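Local coordinates for protein CT398 (Chlamydia trachomatis, PDB 4ILO) that is of unknown function but, with its long coiled-coil hairpin and C4-type zinc ribbon, may bind DNA or RNA, at residues R108-E111 with H112-S115. Residues are numbered along the deposited sequence; the frame is centred on the assembly and turned at random.
Sequences RTLE and HQLS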
ATOM      1  N   ARG A 108      44.602  25.166  -2.274  1.00  8.94           N
ATOM      2  CA  ARG A 108      43.862  25.538  -1.075  1.00 13.59           C
ATOM      3  C   ARG A 108      42.364  25.435  -1.324  1.00 24.40           C
ATOM      4  O   ARG A 108      41.624  24.893  -0.503  1.00 15.90           O
ATOM      5  CB  ARG A 108      44.227  26.958  -0.637  1.00 17.30           C
ATOM      6  CG  ARG A 108      43.507  27.425   0.617  1.00 29.74           C
ATOM      7  CD  ARG A 108      43.866  28.863   0.956  1.00 26.83           C
ATOM      8  NE  ARG A 108      45.103  28.951   1.726  1.00 40.59           N
ATOM      9  CZ  ARG A 108      46.245  29.439   1.252  1.00 36.58           C
ATOM     10  NH1 ARG A 108      46.311  29.885   0.006  1.00 25.05           N
ATOM     11  NH2 ARG A 108      47.322  29.481   2.025  1.00 30.99           N
ATOM     12  N   THR A 109      41.923  25.952  -2.466  1.00 16.23           N
ATOM     13  CA  THR A 109      40.527  25.843  -2.853  1.00 18.21           C
ATOM     14  C   THR A 109      40.079  24.401  -2.970  1.00 19.70           C
ATOM     15  O   THR A 109      38.977  24.057  -2.532  1.00 19.53           O
ATOM     16  CB  THR A 109      40.281  26.598  -4.148  1.00 18.94           C
ATOM     17  OG1 THR A 109      40.628  27.975  -3.922  1.00 21.43           O
ATOM     18  CG2 THR A 109      38.800  26.482  -4.507  1.00 23.07           C
ATOM     19  N   LEU A 110      40.898  23.545  -3.578  1.00 13.62           N
ATOM     20  CA  LEU A 110      40.508  22.152  -3.678  1.00  9.73           C
ATOM     21  C   LEU A 110      40.446  21.496  -2.304  1.00 17.02           C
ATOM     22  O   LEU A 110      39.589  20.637  -2.061  1.00 10.85           O
ATOM     23  CB  LEU A 110      41.461  21.401  -4.571  1.00 11.17           C
ATOM     24  CG  LEU A 110      41.372  22.010  -5.966  1.00 17.00           C
ATOM     25  CD1 LEU A 110      42.520  21.402  -6.730  1.00 13.34           C
ATOM     26  CD2 LEU A 110      39.984  21.724  -6.631  1.00 24.66           C
ATOM     27  N   GLU A 111      41.351  21.871  -1.403  1.00 11.08           N
ATOM     28  CA  GLU A 111      41.423  21.202  -0.114  1.00 11.50           C
ATOM     29  C   GLU A 111      40.201  21.520   0.711  1.00 12.30           C
ATOM     30  O   GLU A 111      39.673  20.653   1.415  1.00  9.21           O
ATOM     31  CB  GLU A 111      42.688  21.634   0.609  1.00  6.81           C
ATOM     32  CG  GLU A 111      43.913  21.150  -0.130  1.00 11.95           C
ATOM     33  CD  GLU A 111      45.218  21.668   0.446  1.00 11.66           C
ATOM     34  OE1 GLU A 111      45.217  22.709   1.123  1.00 10.76           O
ATOM     35  OE2 GLU A 111      46.247  20.992   0.273  1.00 11.88           O
ATOM     36  N   HIS A 112      39.724  22.760   0.602  1.00  7.31           N
ATOM     37  CA  HIS A 112      38.535  23.180   1.322  1.00 12.16           C
ATOM     38  C   HIS A 112      37.305  22.501   0.743  1.00 12.47           C
ATOM     39  O   HIS A 112      36.413  22.074   1.494  1.00 14.28           O
ATOM     40  CB  HIS A 112      38.425  24.714   1.279  1.00 11.72           C
ATOM     41  CG  HIS A 112      39.346  25.392   2.237  1.00 28.93           C
ATOM     42  ND1 HIS A 112      39.357  25.094   3.588  1.00 40.63           N
ATOM     43  CD2 HIS A 112      40.281  26.349   2.055  1.00 33.01           C
ATOM     44  CE1 HIS A 112      40.276  25.820   4.190  1.00 40.41           C
ATOM     45  NE2 HIS A 112      40.847  26.598   3.283  1.00 42.36           N
ATOM     46  N   GLN A 113      37.259  22.328  -0.584  1.00  7.68           N
ATOM     47  CA  GLN A 113      36.174  21.519  -1.139  1.00 15.35           C
ATOM     48  C   GLN A 113      36.283  20.076  -0.667  1.00 11.20           C
ATOM     49  O   GLN A 113      35.271  19.428  -0.398  1.00 10.76           O
ATOM     50  CB  GLN A 113      36.150  21.568  -2.680  1.00  9.93           C
ATOM     51  CG  GLN A 113      35.779  22.968  -3.242  1.00 24.99           C
ATOM     52  CD  GLN A 113      36.062  23.150  -4.749  1.00 26.50           C
ATOM     53  OE1 GLN A 113      36.469  22.215  -5.451  1.00 31.57           O
ATOM     54  NE2 GLN A 113      35.803  24.357  -5.249  1.00 26.32           N
ATOM     55  N   LEU A 114      37.496  19.525  -0.591  1.00  8.26           N
ATOM     56  CA  LEU A 114      37.594  18.126  -0.176  1.00  8.27           C
ATOM     57  C   LEU A 114      37.090  17.961   1.259  1.00  6.99           C
ATOM     58  O   LEU A 114      36.374  17.012   1.581  1.00 14.60           O
ATOM     59  CB  LEU A 114      39.024  17.635  -0.311  1.00  7.14           C
ATOM     60  CG  LEU A 114      39.386  16.276   0.253  1.00  8.87           C
ATOM     61  CD1 LEU A 114      38.775  15.213  -0.623  1.00  9.02           C
ATOM     62  CD2 LEU A 114      40.896  16.050   0.350  1.00 10.76           C
ATOM     63  N   SER A 115      37.443  18.912   2.116  1.00  8.58           N
ATOM     64  CA  SER A 115      36.959  18.908   3.491  1.00 14.42           C
ATOM     65  C   SER A 115      35.433  18.924   3.518  1.00 16.71           C
ATOM     66  O   SER A 115      34.809  18.262   4.347  1.00 12.57           O
ATOM     67  CB  SER A 115      37.514  20.108   4.260  1.00 18.28           C
ATOM     68  OG  SER A 115      37.288  19.971   5.652  1.00 32.06           O
TER
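His112 lies back along Arg108, one turn earlier on the same helix, the two side chains running side by side. The ring carbon CD2 of His112 sits 3.7 Å from Arg108 CG, so the ring meets the aliphatic part of the arginine and not its charged end. With chi1 at -180°, CG stands beside the carbonyl carbon and leans toward His112; from CD on, the chain turns back and takes the guanidinium away from the ring. The guanidinium and imidazole planes are only 28° apart, but the groups do not stack: Arg108 NE is 5.1 Å from His112 NE2. If the histidine were protonated, the two charges would probably disfavour a closer approach. The ring also passes close to the backbone, with His112 CD2 3.2 Å from Arg108 O. That same carbonyl accepts the His112 N-H at 3.1 Å (N to O), the first of four successive i to i+4 bonds; Gln113, Leu114 and Ser115 donate in turn to Thr109, Leu110 and Glu111.

Glu111 O takes the Ser115 N-H at 2.9 Å (N to O), with an N-H...O angle of 161°. Its extended side chain leads away from His112, leaving OE1 6.2 Å from His112 NE2, and the carboxylate reaches back to a long, weak ion pair with Arg107.

Gln113 spans two neighbours with its amide. NE2 lies 3.7 Å from the methyl CG2 of Thr109, while OE1 is as near to Leu110 CD2. Thr109 keeps its hydroxyl on the helix itself, OG1 bonding to Lys105 O, which leaves CG2 alongside the glutamine.

All of this belongs to helix 90-171 of the coiled-coil hairpin. Arg108 and His112 are exposed, whereas Leu110 is buried against Arg69, Ile70 and Ile73 of helix 2-86, and Leu114 packs on Ile70.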